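Local structure of group B streptococcal R4 surface protein (Streptococcus agalactiae, 6S5X) at residues A59-T64 and V73-K78; P25-S30 and V43-P48; Q17-G22 and V49-P54; D11-D16 and I31-D36. The protein is a cell-wall-anchored surface protein implicated in infection, of which this chain is the most N-terminal Rib domain, an immunoglobulin-like fold probably serving as a structural unit. All coordinates share one frame; numbering follows the deposited sequence.

Interaction 1 of 4, residues A59-T64 and V73-K78; sequences AKVVVT and VDVTVK
Ala59 and Val75 face each other as an antiparallel hydrogen-bonded pair. Ala59 N gives its hydrogen to Val75 O, and Val75 N returns one to Ala59 O at 2.9 Å, almost straight (178°). Val61 and Val73 form the second such pair, bonded both ways. Between them Lys60 and Asp74 make the non-hydrogen-bonded pair. The two strands form a beta hairpin at the middle of the mixed four-stranded sheet of this immunoglobulin-like Rib domain. Strand 42-45 flanks it beyond 55-64. Ala59, Val61, Val73 and Val75 put their side chains on one face. Val75 CG2 lies against Ala59 CB (4.0 Å) and Val61 CG2 (4.3 Å). Val73 CG2 approaches Val63 CG2 at 4.5 Å. On the other face Lys60 and Asp74 run side by side. The lysine chain starts with CG beside its backbone N (chi1 -64°), then bends at chi3 and chi4 to bring NZ back. NZ reaches Asp74 OD1 at 2.8 Å, a salt bridge made on the syn side but 33° out of the carboxylate plane. A water donates to Ala59 O at 2.8 Å and also to Asp74 OD1, giving that oxygen a second partner.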
loop_
_atom_site.group_PDB
_atom_site.type_symbol
_atom_site.label_atom_id
_atom_site.label_comp_id
_atom_site.label_asym_id
_atom_site.label_seq_id
_atom_site.Cartn_x
_atom_site.Cartn_y
_atom_site.Cartn_z
ATOM N N ALA A 59 -5.924 -5.086 4.338
ATOM C CA ALA A 59 -5.906 -3.692 3.946
ATOM C C ALA A 59 -5.650 -3.618 2.454
ATOM O O ALA A 59 -5.197 -4.585 1.840
ATOM C CB ALA A 59 -4.842 -2.914 4.711
ATOM N N LYS A 60 -5.929 -2.451 1.874
ATOM C CA LYS A 60 -5.650 -2.220 0.460
ATOM C C LYS A 60 -4.826 -0.951 0.329
ATOM O O LYS A 60 -5.174 0.076 0.926
ATOM C CB LYS A 60 -6.945 -2.100 -0.356
ATOM C CG LYS A 60 -7.812 -3.358 -0.394
ATOM C CD LYS A 60 -9.042 -3.135 -1.267
ATOM C CE LYS A 60 -8.677 -2.896 -2.730
ATOM N NZ LYS A 60 -7.997 -4.076 -3.350
ATOM N N VAL A 61 -3.729 -1.014 -0.421
ATOM C CA VAL A 61 -2.934 0.173 -0.725
ATOM C C VAL A 61 -3.314 0.641 -2.129
ATOM O O VAL A 61 -3.273 -0.140 -3.088
ATOM C CB VAL A 61 -1.428 -0.096 -0.615
ATOM C CG1 VAL A 61 -0.650 1.135 -0.979
ATOM C CG2 VAL A 61 -1.060 -0.548 0.787
ATOM N N VAL A 62 -3.725 1.896 -2.225
ATOM C CA VAL A 62 -4.008 2.549 -3.495
ATOM C C VAL A 62 -2.760 3.306 -3.931
ATOM O O VAL A 62 -2.254 4.171 -3.210
ATOM C CB VAL A 62 -5.212 3.493 -3.391
ATOM C CG1 VAL A 62 -5.469 4.130 -4.738
ATOM C CG2 VAL A 62 -6.427 2.738 -2.944
ATOM N N VAL A 63 -2.269 2.954 -5.101
ATOM C CA VAL A 63 -1.063 3.509 -5.699
ATOM C C VAL A 63 -1.521 4.422 -6.823
ATOM O O VAL A 63 -2.147 3.959 -7.783
ATOM C CB VAL A 63 -0.148 2.401 -6.234
ATOM C CG1 VAL A 63 1.130 2.983 -6.851
ATOM C CG2 VAL A 63 0.171 1.401 -5.165
ATOM N N THR A 64 -1.270 5.722 -6.693
ATOM C CA THR A 64 -1.749 6.707 -7.659
ATOM C C THR A 64 -0.561 7.291 -8.403
ATOM O O THR A 64 0.304 7.931 -7.805
ATOM C CB THR A 64 -2.560 7.815 -6.990
ATOM O OG1 THR A 64 -3.661 7.240 -6.270
ATOM C CG2 THR A 64 -3.117 8.753 -8.074
ATOM N N VAL A 73 -3.166 -2.813 -4.304
ATOM C CA VAL A 73 -2.477 -3.990 -3.809
ATOM C C VAL A 73 -3.195 -4.424 -2.545
ATOM O O VAL A 73 -3.519 -3.579 -1.703
ATOM C CB VAL A 73 -0.994 -3.683 -3.525
ATOM C CG1 VAL A 73 -0.257 -4.919 -3.116
ATOM C CG2 VAL A 73 -0.352 -3.012 -4.775
ATOM N N ASP A 74 -3.519 -5.714 -2.457
ATOM C CA ASP A 74 -4.077 -6.289 -1.240
ATOM C C ASP A 74 -2.932 -6.686 -0.316
ATOM O O ASP A 74 -2.027 -7.419 -0.728
ATOM C CB ASP A 74 -4.934 -7.521 -1.554
ATOM C CG ASP A 74 -6.219 -7.174 -2.285
ATOM O OD1 ASP A 74 -6.882 -6.193 -1.891
ATOM O OD2 ASP A 74 -6.541 -7.862 -3.275
ATOM N N VAL A 75 -2.982 -6.250 0.941
ATOM C CA VAL A 75 -1.941 -6.585 1.907
ATOM C C VAL A 75 -2.568 -6.962 3.245
ATOM O O VAL A 75 -3.774 -6.867 3.453
ATOM C CB VAL A 75 -0.928 -5.433 2.124
ATOM C CG1 VAL A 75 -0.333 -4.993 0.795
ATOM C CG2 VAL A 75 -1.579 -4.270 2.813
ATOM N N THR A 76 -1.709 -7.401 4.151
ATOM C CA THR A 76 -2.073 -7.743 5.516
ATOM C C THR A 76 -1.225 -6.908 6.464
ATOM O O THR A 76 -0.006 -6.840 6.307
ATOM C CB THR A 76 -1.816 -9.223 5.807
ATOM O OG1 THR A 76 -2.594 -10.041 4.933
ATOM C CG2 THR A 76 -2.204 -9.525 7.245
ATOM N N VAL A 77 -1.859 -6.287 7.452
ATOM C CA VAL A 77 -1.130 -5.658 8.541
ATOM C C VAL A 77 -1.326 -6.524 9.771
ATOM O O VAL A 77 -2.451 -6.642 10.274
ATOM C CB VAL A 77 -1.601 -4.229 8.796
ATOM C CG1 VAL A 77 -0.880 -3.658 9.983
ATOM C CG2 VAL A 77 -1.311 -3.362 7.576
ATOM N N LYS A 78 -0.245 -7.130 10.262
ATOM C CA LYS A 78 -0.328 -7.981 11.444
ATOM C C LYS A 78 -0.125 -7.114 12.681
ATOM O O LYS A 78 0.880 -6.404 12.786
ATOM C CB LYS A 78 0.703 -9.105 11.391
ATOM C CG LYS A 78 0.618 -10.076 12.591
ATOM C CD LYS A 78 1.697 -11.167 12.544
ATOM C CE LYS A 78 1.581 -12.095 13.747
ATOM N NZ LYS A 78 2.672 -13.111 13.796
HETATM O O HOH W 1 -7.413 -6.273 1.288
#

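Interaction 2 of 4, residues P25-S30 and V43-P48; sequences PKAEDS and VAFETP
Phe45 lays one face of its ring against the backbone of Ala27. Ala27 CA sits 3.9 Å from the ring centroid and 25° off the normal, a CH-pi contact displaced toward the rim. This is the tight part. Phe45 CE2 comes to 3.4 Å from Ala27 N, and the methyl CB of Ala27 points at the strand, 3.7 Å from Ala44 CA. The ring edge is met by other groups. Pro25 O lies near the ring plane at 3.6 Å from Phe45 CE2, and Ser30 OG lies 3.8 Å from Phe45 CZ. The pyrrolidine of Pro25 crosses the Phe45 side chain at about a right angle. Phe45 CG stands beside the backbone N (chi1 -74°), which carries the ring across to the turn. The buried hydroxyl of Ser30 is satisfied by Gln17 NE2, which also binds Lys26 O. Val61 of the next strand packs on both Ser30 and Phe45.

The other end is on the solvent side and more polar. Glu28 is exposed, and its chain bends at chi2 (83°) so that the aliphatic part folds over Val43. Glu28 CG and Val43 CG2 are 3.6 Å apart. A water links the carboxylate to the strand: it donates to Glu28 OE2 at 3.1 Å and accepts from Val43 N. The bonds Asp29 N to Lys26 O and Ser30 N to Ala27 O hold the turn. The arrangement is that of a single 3-10 turn packed through an alanine and an aromatic ring onto an outer strand of the immunoglobulin-like sheet.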
loop_
_atom_site.group_PDB
_atom_site.type_symbol
_atom_site.label_atom_id
_atom_site.label_comp_id
_atom_site.label_asym_id
_atom_site.label_seq_id
_atom_site.Cartn_x
_atom_site.Cartn_y
_atom_site.Cartn_z
ATOM N N PRO A 25 0.203 2.247 11.051
ATOM C CA PRO A 25 1.083 1.883 9.943
ATOM C C PRO A 25 1.037 2.918 8.840
ATOM O O PRO A 25 0.033 3.619 8.661
ATOM C CB PRO A 25 0.515 0.538 9.455
ATOM C CG PRO A 25 -0.942 0.564 9.854
ATOM C CD PRO A 25 -0.986 1.381 11.118
ATOM N N LYS A 26 2.133 2.972 8.092
ATOM C CA LYS A 26 2.236 3.786 6.886
ATOM C C LYS A 26 2.067 2.908 5.641
ATOM O O LYS A 26 2.631 1.808 5.540
ATOM C CB LYS A 26 3.578 4.511 6.865
ATOM C CG LYS A 26 3.836 5.436 8.064
ATOM C CD LYS A 26 5.162 6.180 7.860
ATOM C CE LYS A 26 5.435 7.246 8.939
ATOM N NZ LYS A 26 5.094 6.825 10.317
ATOM N N ALA A 27 1.313 3.422 4.672
ATOM C CA ALA A 27 1.080 2.659 3.448
ATOM C C ALA A 27 2.388 2.378 2.720
ATOM O O ALA A 27 2.542 1.314 2.096
ATOM C CB ALA A 27 0.129 3.426 2.532
ATOM N N GLU A 28 3.352 3.299 2.809
ATOM C CA GLU A 28 4.649 3.081 2.167
ATOM C C GLU A 28 5.324 1.795 2.647
ATOM O O GLU A 28 6.057 1.153 1.894
ATOM C CB GLU A 28 5.586 4.269 2.433
ATOM C CG GLU A 28 5.249 5.552 1.648
ATOM C CD GLU A 28 4.168 6.413 2.271
ATOM O OE1 GLU A 28 3.647 6.055 3.338
ATOM O OE2 GLU A 28 3.845 7.469 1.684
ATOM N N ASP A 29 5.102 1.405 3.893
ATOM C CA ASP A 29 5.750 0.223 4.444
ATOM C C ASP A 29 5.046 -1.065 4.024
ATOM O O ASP A 29 5.481 -2.155 4.414
ATOM C CB ASP A 29 5.805 0.378 5.975
ATOM C CG ASP A 29 6.801 1.472 6.428
ATOM O OD1 ASP A 29 7.799 1.735 5.705
ATOM O OD2 ASP A 29 6.584 2.091 7.494
ATOM N N SER A 30 3.944 -0.953 3.285
ATOM C CA SER A 30 3.216 -2.070 2.700
ATOM C C SER A 30 3.489 -2.246 1.207
ATOM O O SER A 30 2.789 -3.015 0.550
ATOM C CB SER A 30 1.717 -1.885 2.930
ATOM O OG SER A 30 1.380 -2.090 4.299
ATOM N N VAL A 43 1.089 6.656 -2.361
ATOM C CA VAL A 43 0.488 5.448 -1.831
ATOM C C VAL A 43 -0.329 5.822 -0.597
ATOM O O VAL A 43 0.046 6.722 0.170
ATOM C CB VAL A 43 1.539 4.369 -1.498
ATOM C CG1 VAL A 43 2.270 3.920 -2.740
ATOM C CG2 VAL A 43 2.501 4.891 -0.508
ATOM N N ALA A 44 -1.487 5.193 -0.456
ATOM C CA ALA A 44 -2.346 5.435 0.686
ATOM C C ALA A 44 -3.136 4.184 0.983
ATOM O O ALA A 44 -3.477 3.421 0.076
ATOM C CB ALA A 44 -3.296 6.609 0.415
ATOM N N PHE A 45 -3.466 3.989 2.255
ATOM C CA PHE A 45 -4.424 2.937 2.559
ATOM C C PHE A 45 -5.805 3.351 2.066
ATOM O O PHE A 45 -6.185 4.514 2.148
ATOM C CB PHE A 45 -4.472 2.640 4.054
ATOM C CG PHE A 45 -3.284 1.886 4.548
ATOM C CD1 PHE A 45 -3.005 0.622 4.084
ATOM C CD2 PHE A 45 -2.442 2.459 5.467
ATOM C CE1 PHE A 45 -1.911 -0.083 4.541
ATOM C CE2 PHE A 45 -1.348 1.757 5.948
ATOM C CZ PHE A 45 -1.080 0.492 5.469
ATOM N N GLU A 46 -6.557 2.401 1.516
ATOM C CA GLU A 46 -7.900 2.749 1.069
ATOM C C GLU A 46 -8.749 3.191 2.251
ATOM O O GLU A 46 -9.583 4.100 2.141
ATOM C CB GLU A 46 -8.541 1.572 0.352
ATOM C CG GLU A 46 -9.870 1.939 -0.280
ATOM C CD GLU A 46 -10.484 0.801 -1.071
ATOM O OE1 GLU A 46 -10.771 -0.252 -0.470
ATOM O OE2 GLU A 46 -10.676 0.963 -2.295
ATOM N N THR A 47 -8.578 2.515 3.384
ATOM C CA THR A 47 -9.310 2.753 4.610
ATOM C C THR A 47 -8.333 2.693 5.774
ATOM O O THR A 47 -7.386 1.904 5.736
ATOM C CB THR A 47 -10.379 1.664 4.756
ATOM O OG1 THR A 47 -11.301 1.792 3.669
ATOM C CG2 THR A 47 -11.088 1.816 6.056
ATOM N N PRO A 48 -8.509 3.511 6.809
ATOM C CA PRO A 48 -7.644 3.394 7.983
ATOM C C PRO A 48 -7.604 1.981 8.551
ATOM O O PRO A 48 -8.598 1.254 8.553
ATOM C CB PRO A 48 -8.272 4.388 8.964
ATOM C CG PRO A 48 -8.959 5.399 8.089
ATOM C CD PRO A 48 -9.497 4.600 6.957
HETATM O O HOH W 2 2.512 8.728 -0.762
#

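Interaction 3 of 4, residues Q17-G22 and V49-P54; sequences QQVNVG and VDTATP
Thr51 O accepts the shortest bond of this contact, from Gly22 N at 2.8 Å, with an N-H...O angle of 158°. The donor stands above the carbonyl plane, 39° out of it. The same oxygen is also approached by Val21 CA at 3.3 Å, a CA-H...O contact, so two successive residues of the turn converge on one carbonyl. The contact lies at one end of the immunoglobulin-like Rib domain. It joins the turn that leaves edge strand 17-20 to the loop between strands 42-45 and 55-64.

Thr51 is the central side chain. Its OG1 is placed between the backbone N and the carbonyl carbon (chi1 67°), on the side of the turn, where it is hydrogen-bonded to Glu23 O. The methyl CG2 goes the other way, beside the backbone N, and meets Val19 CG2 at 4.1 Å. These two side chains cross at about a right angle. Thr51 therefore offers a polar branch to the turn and an apolar one to the buried valine of the strand.

Gly22 turns the backbone with a positive phi. Within the loop, Asp50 OD1 accepts from Ala52 N at 3.0 Å, an Asx turn that shapes the backbone on both sides of Thr51. Lys57 NZ is bonded to Thr53 O farther along.

Val21 spreads its two methyls over the loop. One of them rests near carbonyl oxygens: Val21 CG1 lies 3.5 Å from Ala52 O.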
loop_
_atom_site.group_PDB
_atom_site.type_symbol
_atom_site.label_atom_id
_atom_site.label_comp_id
_atom_site.label_asym_id
_atom_site.label_seq_id
_atom_site.Cartn_x
_atom_site.Cartn_y
_atom_site.Cartn_z
ATOM N N GLN A 17 3.296 -6.114 6.798
ATOM C CA GLN A 17 4.030 -5.463 7.867
ATOM C C GLN A 17 3.391 -5.846 9.186
ATOM O O GLN A 17 2.247 -6.308 9.242
ATOM C CB GLN A 17 4.118 -3.925 7.658
ATOM C CG GLN A 17 2.841 -3.129 7.594
ATOM C CD GLN A 17 3.111 -1.598 7.629
ATOM O OE1 GLN A 17 3.761 -1.078 8.536
ATOM N NE2 GLN A 17 2.616 -0.898 6.626
ATOM N N GLN A 18 4.206 -5.745 10.232
ATOM C CA GLN A 18 3.799 -6.084 11.587
ATOM C C GLN A 18 3.930 -4.830 12.427
ATOM O O GLN A 18 4.938 -4.112 12.328
ATOM C CB GLN A 18 4.651 -7.209 12.146
ATOM C CG GLN A 18 4.244 -7.590 13.557
ATOM C CD GLN A 18 5.108 -8.676 14.121
ATOM O OE1 GLN A 18 5.128 -9.786 13.607
ATOM N NE2 GLN A 18 5.841 -8.358 15.188
ATOM N N VAL A 19 2.906 -4.556 13.238
ATOM C CA VAL A 19 2.926 -3.412 14.133
ATOM C C VAL A 19 2.357 -3.841 15.479
ATOM O O VAL A 19 1.683 -4.866 15.596
ATOM C CB VAL A 19 2.149 -2.185 13.601
ATOM C CG1 VAL A 19 2.679 -1.753 12.214
ATOM C CG2 VAL A 19 0.647 -2.458 13.536
ATOM N N ASN A 20 2.618 -3.018 16.493
ATOM C CA ASN A 20 2.059 -3.243 17.813
ATOM C C ASN A 20 0.688 -2.592 17.921
ATOM O O ASN A 20 0.349 -1.646 17.196
ATOM C CB ASN A 20 2.987 -2.690 18.886
ATOM C CG ASN A 20 4.316 -3.404 18.918
ATOM O OD1 ASN A 20 4.390 -4.604 18.701
ATOM N ND2 ASN A 20 5.383 -2.645 19.118
ATOM N N VAL A 21 -0.114 -3.121 18.842
ATOM C CA VAL A 21 -1.409 -2.521 19.126
ATOM C C VAL A 21 -1.249 -1.023 19.321
ATOM O O VAL A 21 -0.343 -0.571 20.030
ATOM C CB VAL A 21 -2.050 -3.147 20.378
ATOM C CG1 VAL A 21 -3.254 -2.338 20.807
ATOM C CG2 VAL A 21 -2.481 -4.595 20.089
ATOM N N GLY A 22 -2.130 -0.250 18.700
ATOM C CA GLY A 22 -2.136 1.184 18.840
ATOM C C GLY A 22 -1.256 1.944 17.864
ATOM O O GLY A 22 -1.443 3.150 17.707
ATOM N N VAL A 49 -6.431 1.586 8.999
ATOM C CA VAL A 49 -6.221 0.249 9.544
ATOM C C VAL A 49 -6.549 0.249 11.028
ATOM O O VAL A 49 -6.133 1.144 11.758
ATOM C CB VAL A 49 -4.780 -0.202 9.317
ATOM C CG1 VAL A 49 -4.575 -1.564 9.937
ATOM C CG2 VAL A 49 -4.508 -0.185 7.815
ATOM N N ASP A 50 -7.315 -0.748 11.455
ATOM C CA ASP A 50 -7.660 -0.956 12.862
ATOM C C ASP A 50 -6.492 -1.627 13.583
ATOM O O ASP A 50 -6.121 -2.755 13.256
ATOM C CB ASP A 50 -8.923 -1.815 12.958
ATOM C CG ASP A 50 -9.106 -2.414 14.320
ATOM O OD1 ASP A 50 -8.767 -1.714 15.283
ATOM O OD2 ASP A 50 -9.609 -3.553 14.443
ATOM N N THR A 51 -5.889 -0.932 14.545
ATOM C CA THR A 51 -4.820 -1.535 15.337
ATOM C C THR A 51 -5.163 -1.557 16.821
ATOM O O THR A 51 -4.261 -1.703 17.664
ATOM C CB THR A 51 -3.480 -0.819 15.131
ATOM O OG1 THR A 51 -3.525 0.513 15.671
ATOM C CG2 THR A 51 -3.115 -0.763 13.667
ATOM N N ALA A 52 -6.443 -1.436 17.172
ATOM C CA ALA A 52 -6.826 -1.392 18.581
ATOM C C ALA A 52 -6.771 -2.749 19.250
ATOM O O ALA A 52 -6.697 -2.813 20.484
ATOM C CB ALA A 52 -8.235 -0.808 18.711
ATOM N N THR A 53 -6.765 -3.830 18.468
ATOM C CA THR A 53 -6.641 -5.184 18.988
ATOM C C THR A 53 -5.751 -6.004 18.076
ATOM O O THR A 53 -5.638 -5.716 16.871
ATOM C CB THR A 53 -8.001 -5.879 19.088
ATOM O OG1 THR A 53 -8.540 -6.021 17.768
ATOM C CG2 THR A 53 -8.984 -5.054 19.952
ATOM N N PRO A 54 -5.124 -7.047 18.600
ATOM C CA PRO A 54 -4.244 -7.872 17.774
ATOM C C PRO A 54 -5.025 -8.656 16.729
ATOM O O PRO A 54 -6.217 -8.931 16.876
ATOM C CB PRO A 54 -3.577 -8.806 18.791
ATOM C CG PRO A 54 -4.579 -8.904 19.942
ATOM C CD PRO A 54 -5.239 -7.553 19.989
#

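Interaction 4 of 4, residues D11-D16 and I31-D36; sequences DPAGKD and IGNLPD
Asn33 and the 11-16 segment are joined by hydrogen bonds at both ends of one side-chain amide. Asn33 OD1 accepts from Ala13 N at 2.9 Å, with an N-H...O angle of 162°. Asn33 ND2 donates to Asp11 O at 3.1 Å. The acceptor lies close to the amide plane of Asn33, but the nitrogen stands above the carbonyl plane of Asp11. The two bonds fix the rotation of the amide and span Pro12, which has no N-H of its own to give. The torsion chi1 of 59° sets Asn33 CG between its backbone N and carbonyl carbon, aiming the amide at 11-16.

A backbone bond comes next. Gly32 N donates to Ala13 O at 2.9 Å. Ile31 CA adds a CA-H...O contact to that same oxygen at 3.5 Å. Together with the backbone bond of Lys15 to Ser30, this makes a single bridge between Gly14 and Ile31.

Van der Waals contacts are lighter. Lys15 CB lies against the backbone of Gly32, 4.1 Å from Gly32 N, while the end of its chain leads away. Ile31 turns into the interior and packs on Val61, and Pro12 touches Val63 and Val73 of the sheet.

Within 31-36, Asp36 N binds Asn33 O at the start of a short 3-10 turn. The Asn33 amide takes the place of a backbone partner, in effect lengthening the one-bridge pairing of two loops over the sheet of the Rib domain.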
loop_
_atom_site.group_PDB
_atom_site.type_symbol
_atom_site.label_atom_id
_atom_site.label_comp_id
_atom_site.label_asym_id
_atom_site.label_seq_id
_atom_site.Cartn_x
_atom_site.Cartn_y
_atom_site.Cartn_z
ATOM N N ASP A 11 4.102 -2.310 -11.740
ATOM C CA ASP A 11 3.500 -3.413 -10.996
ATOM C C ASP A 11 3.905 -3.320 -9.525
ATOM O O ASP A 11 4.887 -3.923 -9.090
ATOM C CB ASP A 11 3.891 -4.758 -11.618
ATOM C CG ASP A 11 2.989 -5.913 -11.149
ATOM O OD1 ASP A 11 1.837 -5.678 -10.714
ATOM O OD2 ASP A 11 3.442 -7.065 -11.210
ATOM N N PRO A 12 3.186 -2.548 -8.738
ATOM C CA PRO A 12 3.535 -2.470 -7.312
ATOM C C PRO A 12 3.300 -3.805 -6.630
ATOM O O PRO A 12 2.329 -4.509 -6.924
ATOM C CB PRO A 12 2.598 -1.396 -6.760
ATOM C CG PRO A 12 1.581 -1.153 -7.791
ATOM C CD PRO A 12 2.040 -1.688 -9.098
ATOM N N ALA A 13 4.204 -4.159 -5.723
ATOM C CA ALA A 13 4.141 -5.425 -5.011
ATOM C C ALA A 13 3.795 -5.178 -3.556
ATOM O O ALA A 13 4.440 -4.368 -2.895
ATOM C CB ALA A 13 5.452 -6.196 -5.092
ATOM N N GLY A 14 2.765 -5.852 -3.080
ATOM C CA GLY A 14 2.403 -5.756 -1.679
ATOM C C GLY A 14 3.428 -6.394 -0.765
ATOM O O GLY A 14 4.108 -7.365 -1.118
ATOM N N LYS A 15 3.509 -5.838 0.447
ATOM C CA LYS A 15 4.384 -6.301 1.515
ATOM C C LYS A 15 3.597 -6.301 2.819
ATOM O O LYS A 15 2.960 -5.302 3.169
ATOM C CB LYS A 15 5.595 -5.354 1.614
ATOM C CG LYS A 15 6.769 -5.769 2.396
ATOM C CD LYS A 15 7.707 -4.576 2.490
ATOM C CE LYS A 15 9.147 -4.986 2.693
ATOM N NZ LYS A 15 9.739 -4.297 3.868
ATOM N N ASP A 16 3.648 -7.421 3.524
ATOM C CA ASP A 16 3.064 -7.516 4.855
ATOM C C ASP A 16 3.934 -6.730 5.827
ATOM O O ASP A 16 5.159 -6.644 5.680
ATOM C CB ASP A 16 2.940 -8.995 5.249
ATOM C CG ASP A 16 1.937 -9.756 4.360
ATOM O OD1 ASP A 16 1.247 -9.085 3.536
ATOM O OD2 ASP A 16 1.843 -11.005 4.470
ATOM N N ILE A 31 4.453 -1.514 0.654
ATOM C CA ILE A 31 4.836 -1.631 -0.749
ATOM C C ILE A 31 6.297 -2.024 -0.804
ATOM O O ILE A 31 7.130 -1.397 -0.147
ATOM C CB ILE A 31 4.593 -0.321 -1.520
ATOM C CG1 ILE A 31 3.104 -0.020 -1.501
ATOM C CG2 ILE A 31 5.143 -0.463 -2.945
ATOM C CD1 ILE A 31 2.293 -1.060 -2.225
ATOM N N GLY A 32 6.615 -3.066 -1.581
ATOM C CA GLY A 32 7.969 -3.581 -1.580
ATOM C C GLY A 32 8.890 -2.985 -2.625
ATOM O O GLY A 32 10.097 -3.245 -2.608
ATOM N N ASN A 33 8.366 -2.213 -3.568
ATOM C CA ASN A 33 9.189 -1.704 -4.668
ATOM C C ASN A 33 8.862 -0.253 -4.984
ATOM O O ASN A 33 8.830 0.163 -6.150
ATOM C CB ASN A 33 9.026 -2.572 -5.919
ATOM C CG ASN A 33 7.591 -2.648 -6.419
ATOM O OD1 ASN A 33 6.629 -2.509 -5.659
ATOM N ND2 ASN A 33 7.448 -2.908 -7.730
ATOM N N LEU A 34 8.613 0.568 -3.970
ATOM C CA LEU A 34 8.250 1.945 -4.283
ATOM C C LEU A 34 9.364 2.704 -5.002
ATOM O O LEU A 34 9.027 3.596 -5.798
ATOM C CB LEU A 34 7.809 2.679 -3.013
ATOM C CG LEU A 34 7.302 4.120 -3.217
ATOM C CD1 LEU A 34 6.105 4.279 -4.160
ATOM C CD2 LEU A 34 6.978 4.694 -1.835
ATOM N N PRO A 35 10.658 2.409 -4.819
ATOM C CA PRO A 35 11.674 3.092 -5.652
ATOM C C PRO A 35 11.550 2.801 -7.133
ATOM O O PRO A 35 12.000 3.607 -7.956
ATOM C CB PRO A 35 12.996 2.541 -5.102
ATOM C CG PRO A 35 12.690 2.164 -3.679
ATOM C CD PRO A 35 11.291 1.598 -3.765
ATOM N N ASP A 36 10.959 1.671 -7.507
ATOM C CA ASP A 36 10.805 1.311 -8.907
ATOM C C ASP A 36 9.569 1.922 -9.531
ATOM O O ASP A 36 9.394 1.799 -10.747
ATOM C CB ASP A 36 10.705 -0.205 -9.092
ATOM C CG ASP A 36 11.979 -0.940 -8.709
ATOM O OD1 ASP A 36 13.089 -0.398 -8.907
ATOM O OD2 ASP A 36 11.854 -2.089 -8.235
#

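How the interactions relate
Interaction 1 is the middle of the sheet, and the others are arranged about it. Interaction 2 adjoins it through strand 42-45, with Val62 N to Ala44 O at 2.8 Å, and their centres are about 6 Å apart. Interaction 3 reaches the opposite edge, where Val19 N lies 2.8 Å from Lys78 O. Gln17 joins interactions 2 and 3, whose centres are about 13 Å apart. Interaction 4 lies over the valine face of interaction 1: Pro12 and Gly14 pack on Val73. Its centre is about 21 Å from that of interaction 3. The sodium ion, bound by Ala7, Asn10 and Asp71, is nearest interaction 4, about 4 Å from the Pro12 side chain.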